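Local coordinates for exopolysaccharide biosynthesis protein (Pantoea stewartii subsp. stewartii DC283, PDB 6TGF) that modifies biofilm exopolysaccharide, probably by hydrolysis, and is built as a trimer with a bacteriophage tailspike-like parallel beta-helix, at residues D250-I255 / F279-D284; F273-F278 / F305-I310; G297-F302 / I329-F334. All blocks are in the same frame, centred on the assembly; numbering follows the deposited sequence.

Contact 1: residues D250-I255 / F279-D284; sequences DSAPAI and FVTGCD
Asp250 reaches across to Phe279 and Thr281 along its whole length. Its CB lies 3.9 Å from CD2 of the Phe279 ring, and CG, anti to the backbone N (chi1 -171°), comes up to the Thr281 side chain, nearest to OG1 and then to CG2, the two side chains crossing at about a right angle. The two carboxylate oxygens then divide the work. OD1 accepts from Thr281 N at 3.1 Å and, on the opposite face of the carboxylate plane, from Ala252 N, which closes an Asx turn just ahead of helix 252-265. OD2 takes the hydroxyl Thr281 OG1 on its syn side at 2.7 Å. Gripped by three donors, the carboxylate is fixed in its rotation. Helix 252-265 covers the N-terminal end of the parallel beta-helix, as is common in this fold. Phe279 O, at the end of strand 276-279, is held twice by Ser251: N comes nearly straight at it at 2.8 Å, while OG, 2.9 Å away, sits above the carbonyl plane. Deeper in, the helix offers apolar groups to the coil. Ile255 CD1 touches both methyls of Val280, 3.5 Å from CG2, and Ala252 CB rests 3.8 Å from Cys283 SG.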
ATOM      1  N   ASP B 250     -30.089 -22.865  -7.930  1.00 37.44           N
ATOM      2  CA  ASP B 250     -29.609 -22.550  -6.558  1.00 37.08           C
ATOM      3  C   ASP B 250     -28.345 -23.373  -6.287  1.00 36.54           C
ATOM      4  O   ASP B 250     -28.432 -24.617  -6.321  1.00 36.58           O
ATOM      5  CB  ASP B 250     -30.700 -22.811  -5.516  1.00 37.21           C
ATOM      6  CG  ASP B 250     -30.362 -22.311  -4.121  1.00 37.09           C
ATOM      7  OD1 ASP B 250     -29.358 -21.582  -3.978  1.00 36.80           O
ATOM      8  OD2 ASP B 250     -31.111 -22.653  -3.187  1.00 37.29           O
ATOM      9  N   SER B 251     -27.220 -22.694  -6.046  1.00 36.05           N
ATOM     10  CA  SER B 251     -25.900 -23.305  -5.736  1.00 35.60           C
ATOM     11  C   SER B 251     -25.621 -23.230  -4.229  1.00 35.23           C
ATOM     12  O   SER B 251     -24.461 -23.454  -3.838  1.00 35.20           O
ATOM     13  CB  SER B 251     -24.804 -22.646  -6.539  1.00 35.49           C
ATOM     14  OG  SER B 251     -24.749 -21.253  -6.276  1.00 35.60           O
ATOM     15  N   ALA B 252     -26.643 -22.938  -3.415  1.00 35.10           N
ATOM     16  CA  ALA B 252     -26.562 -22.916  -1.935  1.00 34.90           C
ATOM     17  C   ALA B 252     -26.190 -24.304  -1.419  1.00 34.68           C
ATOM     18  O   ALA B 252     -25.308 -24.419  -0.573  1.00 34.76           O
ATOM     19  CB  ALA B 252     -27.854 -22.417  -1.331  1.00 35.16           C
ATOM     20  N   PRO B 253     -26.827 -25.401  -1.900  1.00 34.63           N
ATOM     21  CA  PRO B 253     -26.458 -26.752  -1.469  1.00 34.40           C
ATOM     22  C   PRO B 253     -24.967 -27.061  -1.679  1.00 34.09           C
ATOM     23  O   PRO B 253     -24.362 -27.628  -0.787  1.00 34.19           O
ATOM     24  CB  PRO B 253     -27.323 -27.668  -2.349  1.00 34.46           C
ATOM     25  CG  PRO B 253     -28.512 -26.811  -2.714  1.00 34.73           C
ATOM     26  CD  PRO B 253     -27.944 -25.414  -2.860  1.00 34.75           C
ATOM     27  N   ALA B 254     -24.426 -26.682  -2.842  1.00 33.90           N
ATOM     28  CA  ALA B 254     -23.005 -26.867  -3.225  1.00 33.60           C
ATOM     29  C   ALA B 254     -22.109 -26.076  -2.266  1.00 33.48           C
ATOM     30  O   ALA B 254     -21.123 -26.649  -1.766  1.00 33.40           O
ATOM     31  CB  ALA B 254     -22.793 -26.439  -4.658  1.00 33.51           C
ATOM     32  N   ILE B 255     -22.456 -24.807  -2.022  1.00 33.46           N
ATOM     33  CA  ILE B 255     -21.711 -23.875  -1.121  1.00 33.24           C
ATOM     34  C   ILE B 255     -21.694 -24.460   0.297  1.00 33.31           C
ATOM     35  O   ILE B 255     -20.617 -24.444   0.923  1.00 33.35           O
ATOM     36  CB  ILE B 255     -22.321 -22.458  -1.168  1.00 33.15           C
ATOM     37  CG1 ILE B 255     -22.067 -21.791  -2.523  1.00 33.02           C
ATOM     38  CG2 ILE B 255     -21.804 -21.603  -0.019  1.00 33.14           C
ATOM     39  CD1 ILE B 255     -22.920 -20.572  -2.784  1.00 33.09           C
ATOM     40  N   PHE B 279     -26.546 -18.347  -8.777  1.00 33.67           N
ATOM     41  CA  PHE B 279     -27.738 -18.078  -7.932  1.00 34.13           C
ATOM     42  C   PHE B 279     -27.540 -18.745  -6.566  1.00 34.12           C
ATOM     43  O   PHE B 279     -27.312 -19.971  -6.522  1.00 34.06           O
ATOM     44  CB  PHE B 279     -29.016 -18.567  -8.614  1.00 34.51           C
ATOM     45  CG  PHE B 279     -30.271 -18.325  -7.814  1.00 34.75           C
ATOM     46  CD1 PHE B 279     -30.682 -17.035  -7.516  1.00 34.97           C
ATOM     47  CD2 PHE B 279     -31.037 -19.384  -7.351  1.00 34.88           C
ATOM     48  CE1 PHE B 279     -31.833 -16.811  -6.778  1.00 35.30           C
ATOM     49  CE2 PHE B 279     -32.189 -19.158  -6.615  1.00 35.21           C
ATOM     50  CZ  PHE B 279     -32.585 -17.873  -6.329  1.00 35.39           C
ATOM     51  N   VAL B 280     -27.625 -17.957  -5.491  1.00 34.28           N
ATOM     52  CA  VAL B 280     -27.367 -18.402  -4.090  1.00 34.52           C
ATOM     53  C   VAL B 280     -28.497 -17.881  -3.195  1.00 35.34           C
ATOM     54  O   VAL B 280     -28.624 -16.650  -3.068  1.00 35.42           O
ATOM     55  CB  VAL B 280     -25.990 -17.913  -3.595  1.00 34.07           C
ATOM     56  CG1 VAL B 280     -25.691 -18.381  -2.180  1.00 33.91           C
ATOM     57  CG2 VAL B 280     -24.867 -18.325  -4.535  1.00 33.75           C
ATOM     58  N   THR B 281     -29.285 -18.787  -2.608  1.00 36.27           N
ATOM     59  CA  THR B 281     -30.256 -18.484  -1.523  1.00 37.24           C
ATOM     60  C   THR B 281     -29.483 -18.346  -0.206  1.00 37.91           C
ATOM     61  O   THR B 281     -28.373 -18.909  -0.115  1.00 37.62           O
ATOM     62  CB  THR B 281     -31.354 -19.552  -1.427  1.00 37.38           C
ATOM     63  OG1 THR B 281     -30.733 -20.830  -1.288  1.00 37.14           O
ATOM     64  CG2 THR B 281     -32.272 -19.559  -2.628  1.00 37.61           C
ATOM     65  N   GLY B 282     -30.054 -17.624   0.763  1.00 39.24           N
ATOM     66  CA  GLY B 282     -29.458 -17.360   2.088  1.00 40.13           C
ATOM     67  C   GLY B 282     -28.818 -18.601   2.692  1.00 40.92           C
ATOM     68  O   GLY B 282     -29.554 -19.560   2.987  1.00 41.01           O
ATOM     69  N   CYS B 283     -27.492 -18.579   2.863  1.00 42.02           N
ATOM     70  CA  CYS B 283     -26.685 -19.652   3.504  1.00 43.15           C
ATOM     71  C   CYS B 283     -26.400 -19.267   4.960  1.00 44.27           C
ATOM     72  O   CYS B 283     -25.711 -18.250   5.174  1.00 44.30           O
ATOM     73  CB  CYS B 283     -25.377 -19.881   2.756  1.00 43.03           C
ATOM     74  SG  CYS B 283     -25.601 -20.639   1.125  1.00 43.26           S
ATOM     75  N   ASP B 284     -26.913 -20.053   5.912  1.00 45.83           N
ATOM     76  CA  ASP B 284     -26.757 -19.822   7.374  1.00 47.08           C
ATOM     77  C   ASP B 284     -25.723 -20.808   7.933  1.00 47.80           C
ATOM     78  O   ASP B 284     -26.067 -21.992   8.102  1.00 47.82           O
ATOM     79  CB  ASP B 284     -28.105 -19.924   8.094  1.00 47.71           C
ATOM     80  CG  ASP B 284     -28.124 -19.289   9.476  1.00 48.19           C
ATOM     81  OD1 ASP B 284     -27.121 -19.431  10.207  1.00 48.03           O
ATOM     82  OD2 ASP B 284     -29.144 -18.652   9.811  1.00 48.82           O
TER

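Contact 2: residues F273-F278 / F305-I310; sequences FPAGTF and FPATTI
Gly276-Phe278 and Thr308-Ile310 are neighbouring parallel strands on successive coils of the beta-helix, their short axes 4.7 Å apart at the closest and inclined by 17°. Three backbone hydrogen bonds keep them in register, pairing Gly276 with Thr308, Thr277 with Thr309 and Phe278 with Ile310. Gly276 N gives to Ala307 O at 2.8 Å, Thr309 N to Gly276 O, and Phe278 N to Thr309 O at 2.9 Å. On the outward face of this ladder, Thr277 and Thr309 stand side by side and point the same way. The ladder continues to the next coil, as Thr308 and Ile310 both bond to Ile333.

One side-chain bond extends the pairing into the turn before the first strand. Thr308 OG1 donates to Pro274 O at 3.0 Å, coming from above the carbonyl plane, and also bonds to Ala298 N, so a single buried hydroxyl ties together two connections of the solenoid.

Apolar contacts lie on the interior face. Thr308 CG2, which chi1 of -59° sets anti to the backbone N, meets the Phe273 side chain, 3.5 Å from CB. The far end of that ring meets Ile310, whose side chain runs across it at about a right angle, CD1 lying 3.8 Å from CZ. Phe273 also leans on Phe278: its CD2 sits 3.7 Å above the Phe278 ring plane, offset toward the rim.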
ATOM      1  N   PHE B 273     -15.599 -20.384  -5.762  1.00 35.21           N
ATOM      2  CA  PHE B 273     -16.420 -20.255  -6.995  1.00 34.62           C
ATOM      3  C   PHE B 273     -15.513 -20.332  -8.219  1.00 34.28           C
ATOM      4  O   PHE B 273     -14.419 -19.773  -8.215  1.00 34.30           O
ATOM      5  CB  PHE B 273     -17.157 -18.916  -7.046  1.00 34.52           C
ATOM      6  CG  PHE B 273     -18.355 -18.785  -6.141  1.00 34.40           C
ATOM      7  CD1 PHE B 273     -18.217 -18.317  -4.845  1.00 34.29           C
ATOM      8  CD2 PHE B 273     -19.627 -19.085  -6.605  1.00 34.43           C
ATOM      9  CE1 PHE B 273     -19.323 -18.176  -4.021  1.00 34.28           C
ATOM     10  CE2 PHE B 273     -20.733 -18.947  -5.778  1.00 34.44           C
ATOM     11  CZ  PHE B 273     -20.577 -18.492  -4.488  1.00 34.41           C
ATOM     12  N   PRO B 274     -15.936 -21.013  -9.306  1.00 34.03           N
ATOM     13  CA  PRO B 274     -15.317 -20.816 -10.613  1.00 34.06           C
ATOM     14  C   PRO B 274     -15.895 -19.534 -11.231  1.00 34.01           C
ATOM     15  O   PRO B 274     -16.790 -18.956 -10.636  1.00 33.88           O
ATOM     16  CB  PRO B 274     -15.686 -22.087 -11.391  1.00 34.17           C
ATOM     17  CG  PRO B 274     -16.966 -22.589 -10.742  1.00 34.09           C
ATOM     18  CD  PRO B 274     -17.017 -22.008  -9.341  1.00 33.97           C
ATOM     19  N   ALA B 275     -15.368 -19.108 -12.382  1.00 34.09           N
ATOM     20  CA  ALA B 275     -15.850 -17.920 -13.127  1.00 34.15           C
ATOM     21  C   ALA B 275     -17.294 -18.171 -13.583  1.00 34.16           C
ATOM     22  O   ALA B 275     -17.612 -19.332 -13.914  1.00 34.13           O
ATOM     23  CB  ALA B 275     -14.937 -17.625 -14.292  1.00 34.31           C
ATOM     24  N   GLY B 276     -18.133 -17.130 -13.568  1.00 34.17           N
ATOM     25  CA  GLY B 276     -19.528 -17.174 -14.054  1.00 34.32           C
ATOM     26  C   GLY B 276     -20.507 -16.535 -13.083  1.00 34.20           C
ATOM     27  O   GLY B 276     -20.065 -16.046 -12.023  1.00 34.18           O
ATOM     28  N   THR B 277     -21.796 -16.535 -13.440  1.00 34.14           N
ATOM     29  CA  THR B 277     -22.919 -16.010 -12.618  1.00 33.97           C
ATOM     30  C   THR B 277     -23.575 -17.177 -11.872  1.00 33.73           C
ATOM     31  O   THR B 277     -23.924 -18.171 -12.540  1.00 33.91           O
ATOM     32  CB  THR B 277     -23.930 -15.254 -13.488  1.00 34.35           C
ATOM     33  OG1 THR B 277     -23.218 -14.242 -14.202  1.00 34.46           O
ATOM     34  CG2 THR B 277     -25.049 -14.624 -12.687  1.00 34.42           C
ATOM     35  N   PHE B 278     -23.737 -17.054 -10.550  1.00 33.32           N
ATOM     36  CA  PHE B 278     -24.281 -18.110  -9.655  1.00 33.06           C
ATOM     37  C   PHE B 278     -25.465 -17.565  -8.851  1.00 33.34           C
ATOM     38  O   PHE B 278     -25.365 -16.446  -8.311  1.00 33.36           O
ATOM     39  CB  PHE B 278     -23.187 -18.638  -8.725  1.00 32.45           C
ATOM     40  CG  PHE B 278     -22.103 -19.402  -9.439  1.00 32.11           C
ATOM     41  CD1 PHE B 278     -21.059 -18.735 -10.060  1.00 32.01           C
ATOM     42  CD2 PHE B 278     -22.141 -20.785  -9.514  1.00 31.97           C
ATOM     43  CE1 PHE B 278     -20.068 -19.437 -10.727  1.00 31.94           C
ATOM     44  CE2 PHE B 278     -21.149 -21.485 -10.181  1.00 31.92           C
ATOM     45  CZ  PHE B 278     -20.114 -20.810 -10.785  1.00 31.90           C
ATOM     46  N   PHE B 305     -13.051  -5.787 -12.723  1.00 52.26           N
ATOM     47  CA  PHE B 305     -14.292  -6.606 -12.708  1.00 50.21           C
ATOM     48  C   PHE B 305     -13.949  -8.065 -12.425  1.00 47.90           C
ATOM     49  O   PHE B 305     -13.333  -8.732 -13.254  1.00 47.85           O
ATOM     50  CB  PHE B 305     -15.053  -6.414 -14.020  1.00 50.66           C
ATOM     51  CG  PHE B 305     -15.480  -4.987 -14.249  1.00 51.15           C
ATOM     52  CD1 PHE B 305     -16.540  -4.442 -13.542  1.00 51.01           C
ATOM     53  CD2 PHE B 305     -14.797  -4.175 -15.138  1.00 51.57           C
ATOM     54  CE1 PHE B 305     -16.922  -3.123 -13.740  1.00 51.28           C
ATOM     55  CE2 PHE B 305     -15.182  -2.855 -15.334  1.00 51.72           C
ATOM     56  CZ  PHE B 305     -16.243  -2.332 -14.636  1.00 51.62           C
ATOM     57  N   PRO B 306     -14.319  -8.589 -11.232  1.00 45.36           N
ATOM     58  CA  PRO B 306     -14.234 -10.023 -10.953  1.00 44.30           C
ATOM     59  C   PRO B 306     -14.999 -10.875 -11.976  1.00 43.34           C
ATOM     60  O   PRO B 306     -15.996 -10.408 -12.499  1.00 43.81           O
ATOM     61  CB  PRO B 306     -14.877 -10.168  -9.565  1.00 44.19           C
ATOM     62  CG  PRO B 306     -14.710  -8.806  -8.926  1.00 44.35           C
ATOM     63  CD  PRO B 306     -14.792  -7.819 -10.072  1.00 44.78           C
ATOM     64  N   ALA B 307     -14.524 -12.102 -12.218  1.00 41.91           N
ATOM     65  CA  ALA B 307     -15.082 -13.053 -13.209  1.00 41.10           C
ATOM     66  C   ALA B 307     -16.193 -13.905 -12.578  1.00 40.00           C
ATOM     67  O   ALA B 307     -16.735 -14.771 -13.291  1.00 40.29           O
ATOM     68  CB  ALA B 307     -13.978 -13.916 -13.767  1.00 41.22           C
ATOM     69  N   THR B 308     -16.520 -13.676 -11.300  1.00 38.60           N
ATOM     70  CA  THR B 308     -17.609 -14.375 -10.565  1.00 37.72           C
ATOM     71  C   THR B 308     -18.632 -13.349 -10.068  1.00 37.02           C
ATOM     72  O   THR B 308     -18.226 -12.416  -9.344  1.00 36.49           O
ATOM     73  CB  THR B 308     -17.052 -15.206  -9.401  1.00 37.40           C
ATOM     74  OG1 THR B 308     -16.132 -16.154  -9.941  1.00 37.36           O
ATOM     75  CG2 THR B 308     -18.129 -15.930  -8.621  1.00 37.29           C
ATOM     76  N   THR B 309     -19.903 -13.528 -10.441  1.00 36.57           N
ATOM     77  CA  THR B 309     -21.057 -12.717  -9.967  1.00 36.35           C
ATOM     78  C   THR B 309     -21.984 -13.602  -9.127  1.00 36.10           C
ATOM     79  O   THR B 309     -22.395 -14.667  -9.627  1.00 36.07           O
ATOM     80  CB  THR B 309     -21.810 -12.073 -11.137  1.00 36.43           C
ATOM     81  OG1 THR B 309     -20.902 -11.213 -11.826  1.00 36.28           O
ATOM     82  CG2 THR B 309     -23.021 -11.279 -10.697  1.00 36.53           C
ATOM     83  N   ILE B 310     -22.283 -13.179  -7.895  1.00 35.92           N
ATOM     84  CA  ILE B 310     -23.343 -13.784  -7.035  1.00 36.11           C
ATOM     85  C   ILE B 310     -24.632 -12.992  -7.262  1.00 36.48           C
ATOM     86  O   ILE B 310     -24.558 -11.754  -7.386  1.00 36.61           O
ATOM     87  CB  ILE B 310     -22.930 -13.820  -5.548  1.00 35.90           C
ATOM     88  CG1 ILE B 310     -21.904 -14.925  -5.282  1.00 35.66           C
ATOM     89  CG2 ILE B 310     -24.150 -13.964  -4.644  1.00 35.98           C
ATOM     90  CD1 ILE B 310     -21.195 -14.807  -3.952  1.00 35.54           C
TER

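Contact 3: residues G297-F302 / I329-F334; sequences GAMVNF and ISNLIF
Gly297 N donates to Ser330 O at 3.0 Å, with an N-H...O angle of 159° and the donor lying in the carbonyl plane. This bond prolongs the parallel pairing of strand 290-296 with strand 327-330 to the corner at Gly297 and Asn331. Just beyond it, Gly297 CA makes a CA-H...O contact with Asn331 O at 3.1 Å; with no side chain on the glycine, the two backbones lie close here.

Asn331 sets the shape of its own coil. Its backbone is in the left-handed helical region (phi 64°, psi 45°), which asparagine tolerates well, and this one residue bends the chain from strand 327-330 into strand 332-335. Parallel beta-helices of the pectate lyase type turn a corner between sheets in a similar way. In the preceding coil the same corner is opened out instead: from Gly297 the chain departs in a long loop and returns as strand 308-311. With CG beside the backbone N and anti to the carbonyl carbon, the Asn331 side chain lies over the start of that loop, with CB and ND2 each 3.6 Å from Gly297 O, while ND2 also makes a weak hydrogen bond to Ser296 OG. That serine hydroxyl is shared, since Ser330 OG is hydrogen-bonded to it as well. On the interior side, Leu332 brings CD2 to 3.8 Å from Gly297 N and packs further on Ile310.

The departing loop is kinked by inverse gamma turns centred on Met299 and Asn301, the second closed by Phe302 N to Val300 O at 2.8 Å. It reaches into the trimer interface: Asn301 OD1 accepts from Arg294 NH2 of the second subunit, while Asn301 of the third subunit packs against Met299, Ser330 and Asn331.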
ATOM      1  N   GLY B 297     -14.144 -15.710  -5.513  1.00 45.33           N
ATOM      2  CA  GLY B 297     -14.453 -15.934  -6.939  1.00 46.45           C
ATOM      3  C   GLY B 297     -13.202 -16.285  -7.722  1.00 47.69           C
ATOM      4  O   GLY B 297     -12.111 -16.289  -7.117  1.00 47.89           O
ATOM      5  N   ALA B 298     -13.354 -16.561  -9.022  1.00 49.52           N
ATOM      6  CA  ALA B 298     -12.283 -17.017  -9.942  1.00 51.08           C
ATOM      7  C   ALA B 298     -10.975 -16.274  -9.646  1.00 52.74           C
ATOM      8  O   ALA B 298     -10.932 -15.046  -9.859  1.00 52.99           O
ATOM      9  CB  ALA B 298     -12.715 -16.812 -11.373  1.00 51.19           C
ATOM     10  N   MET B 299      -9.954 -16.997  -9.170  1.00 54.86           N
ATOM     11  CA  MET B 299      -8.618 -16.447  -8.814  1.00 56.59           C
ATOM     12  C   MET B 299      -7.807 -16.216 -10.095  1.00 58.06           C
ATOM     13  O   MET B 299      -6.939 -17.054 -10.415  1.00 58.37           O
ATOM     14  CB  MET B 299      -7.850 -17.391  -7.881  1.00 57.05           C
ATOM     15  CG  MET B 299      -8.382 -17.404  -6.460  1.00 57.30           C
ATOM     16  SD  MET B 299      -7.439 -18.495  -5.361  1.00 57.86           S
ATOM     17  CE  MET B 299      -7.817 -20.097  -6.071  1.00 57.59           C
ATOM     18  N   VAL B 300      -8.106 -15.123 -10.804  1.00 59.77           N
ATOM     19  CA  VAL B 300      -7.325 -14.608 -11.970  1.00 61.54           C
ATOM     20  C   VAL B 300      -7.247 -13.084 -11.829  1.00 62.75           C
ATOM     21  O   VAL B 300      -8.283 -12.475 -11.491  1.00 62.84           O
ATOM     22  CB  VAL B 300      -7.952 -15.021 -13.317  1.00 61.87           C
ATOM     23  CG1 VAL B 300      -6.970 -14.850 -14.469  1.00 62.27           C
ATOM     24  CG2 VAL B 300      -8.498 -16.441 -13.292  1.00 61.70           C
ATOM     25  N   ASN B 301      -6.071 -12.496 -12.075  1.00 64.44           N
ATOM     26  CA  ASN B 301      -5.769 -11.069 -11.771  1.00 65.37           C
ATOM     27  C   ASN B 301      -6.522 -10.152 -12.746  1.00 66.20           C
ATOM     28  O   ASN B 301      -5.896  -9.636 -13.694  1.00 67.07           O
ATOM     29  CB  ASN B 301      -4.261 -10.784 -11.738  1.00 65.88           C
ATOM     30  CG  ASN B 301      -3.522 -11.172 -13.004  1.00 66.57           C
ATOM     31  OD1 ASN B 301      -3.598 -10.479 -14.015  1.00 66.89           O
ATOM     32  ND2 ASN B 301      -2.779 -12.265 -12.948  1.00 66.83           N
ATOM     33  N   PHE B 302      -7.823  -9.953 -12.507  1.00 66.27           N
ATOM     34  CA  PHE B 302      -8.647  -8.878 -13.117  1.00 66.28           C
ATOM     35  C   PHE B 302      -8.755  -7.742 -12.094  1.00 65.14           C
ATOM     36  O   PHE B 302      -9.390  -7.944 -11.039  1.00 64.98           O
ATOM     37  CB  PHE B 302     -10.034  -9.383 -13.527  1.00 67.00           C
ATOM     38  CG  PHE B 302     -10.064 -10.736 -14.194  1.00 67.72           C
ATOM     39  CD1 PHE B 302      -9.551 -10.917 -15.470  1.00 68.42           C
ATOM     40  CD2 PHE B 302     -10.630 -11.826 -13.549  1.00 67.81           C
ATOM     41  CE1 PHE B 302      -9.593 -12.162 -16.079  1.00 68.90           C
ATOM     42  CE2 PHE B 302     -10.673 -13.068 -14.163  1.00 68.30           C
ATOM     43  CZ  PHE B 302     -10.156 -13.234 -15.427  1.00 68.83           C
ATOM     44  N   ILE B 329     -13.107 -12.484   2.092  1.00 35.09           N
ATOM     45  CA  ILE B 329     -13.989 -12.362   0.890  1.00 34.63           C
ATOM     46  C   ILE B 329     -13.183 -11.671  -0.214  1.00 34.16           C
ATOM     47  O   ILE B 329     -12.619 -10.596   0.067  1.00 34.22           O
ATOM     48  CB  ILE B 329     -15.282 -11.579   1.200  1.00 34.72           C
ATOM     49  CG1 ILE B 329     -15.889 -11.960   2.552  1.00 34.95           C
ATOM     50  CG2 ILE B 329     -16.286 -11.745   0.069  1.00 34.79           C
ATOM     51  CD1 ILE B 329     -17.141 -11.185   2.897  1.00 35.13           C
ATOM     52  N   SER B 330     -13.134 -12.246  -1.419  1.00 33.47           N
ATOM     53  CA  SER B 330     -12.353 -11.687  -2.553  1.00 33.06           C
ATOM     54  C   SER B 330     -12.921 -12.131  -3.905  1.00 32.61           C
ATOM     55  O   SER B 330     -13.458 -13.249  -3.992  1.00 32.49           O
ATOM     56  CB  SER B 330     -10.889 -12.041  -2.426  1.00 33.15           C
ATOM     57  OG  SER B 330     -10.706 -13.443  -2.294  1.00 33.36           O
ATOM     58  N   ASN B 331     -12.802 -11.258  -4.912  1.00 32.23           N
ATOM     59  CA  ASN B 331     -13.062 -11.546  -6.348  1.00 32.02           C
ATOM     60  C   ASN B 331     -14.541 -11.890  -6.564  1.00 31.76           C
ATOM     61  O   ASN B 331     -14.813 -12.853  -7.303  1.00 31.78           O
ATOM     62  CB  ASN B 331     -12.161 -12.675  -6.858  1.00 32.03           C
ATOM     63  CG  ASN B 331     -10.708 -12.484  -6.484  1.00 31.94           C
ATOM     64  OD1 ASN B 331     -10.181 -11.378  -6.571  1.00 31.82           O
ATOM     65  ND2 ASN B 331     -10.055 -13.557  -6.068  1.00 32.03           N
ATOM     66  N   LEU B 332     -15.459 -11.120  -5.976  1.00 31.51           N
ATOM     67  CA  LEU B 332     -16.924 -11.352  -6.102  1.00 31.47           C
ATOM     68  C   LEU B 332     -17.637 -10.054  -6.494  1.00 31.78           C
ATOM     69  O   LEU B 332     -17.374  -9.014  -5.860  1.00 31.76           O
ATOM     70  CB  LEU B 332     -17.469 -11.894  -4.777  1.00 31.07           C
ATOM     71  CG  LEU B 332     -17.041 -13.316  -4.422  1.00 30.80           C
ATOM     72  CD1 LEU B 332     -17.408 -13.646  -2.984  1.00 30.65           C
ATOM     73  CD2 LEU B 332     -17.657 -14.330  -5.374  1.00 30.88           C
ATOM     74  N   ILE B 333     -18.497 -10.130  -7.513  1.00 32.14           N
ATOM     75  CA  ILE B 333     -19.577  -9.138  -7.788  1.00 32.48           C
ATOM     76  C   ILE B 333     -20.854  -9.681  -7.140  1.00 32.81           C
ATOM     77  O   ILE B 333     -21.188 -10.849  -7.406  1.00 32.95           O
ATOM     78  CB  ILE B 333     -19.755  -8.898  -9.302  1.00 32.73           C
ATOM     79  CG1 ILE B 333     -18.420  -8.597  -9.993  1.00 32.78           C
ATOM     80  CG2 ILE B 333     -20.785  -7.805  -9.550  1.00 32.97           C
ATOM     81  CD1 ILE B 333     -18.506  -8.419 -11.493  1.00 33.04           C
ATOM     82  N   PHE B 334     -21.514  -8.889  -6.289  1.00 33.18           N
ATOM     83  CA  PHE B 334     -22.858  -9.198  -5.732  1.00 33.65           C
ATOM     84  C   PHE B 334     -23.870  -8.186  -6.279  1.00 34.40           C
ATOM     85  O   PHE B 334     -23.820  -7.005  -5.876  1.00 34.44           O
ATOM     86  CB  PHE B 334     -22.860  -9.207  -4.201  1.00 33.42           C
ATOM     87  CG  PHE B 334     -24.231  -9.370  -3.589  1.00 33.52           C
ATOM     88  CD1 PHE B 334     -25.105 -10.343  -4.054  1.00 33.61           C
ATOM     89  CD2 PHE B 334     -24.654  -8.551  -2.553  1.00 33.63           C
ATOM     90  CE1 PHE B 334     -26.367 -10.491  -3.498  1.00 33.82           C
ATOM     91  CE2 PHE B 334     -25.916  -8.703  -1.996  1.00 33.78           C
ATOM     92  CZ  PHE B 334     -26.770  -9.672  -2.469  1.00 33.86           C
TER

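Overall arrangement
The three contacts follow the first coils of the beta-helix away from its N-terminal end. Contact 1 lies at the capping helix, contact 2 joins the strand that leads into segment 279-284 to its neighbour on the following coil, and contact 3 stands one coil further along. Contacts 1 and 2, centres about 14 Å apart, share the interior: Ile255 CD1 packs on Phe273 CZ at 3.6 Å. Contacts 2 and 3 are closer, about 7 Å between centres, because strands 308-311 and 332-335 are neighbours. Contacts 1 and 3 do not touch, their nearest atoms being about 7 Å apart. The second subunit meets contact 2, its Trp326 edge-to-face with Phe305; both other subunits reach contact 3, and neither reaches contact 1.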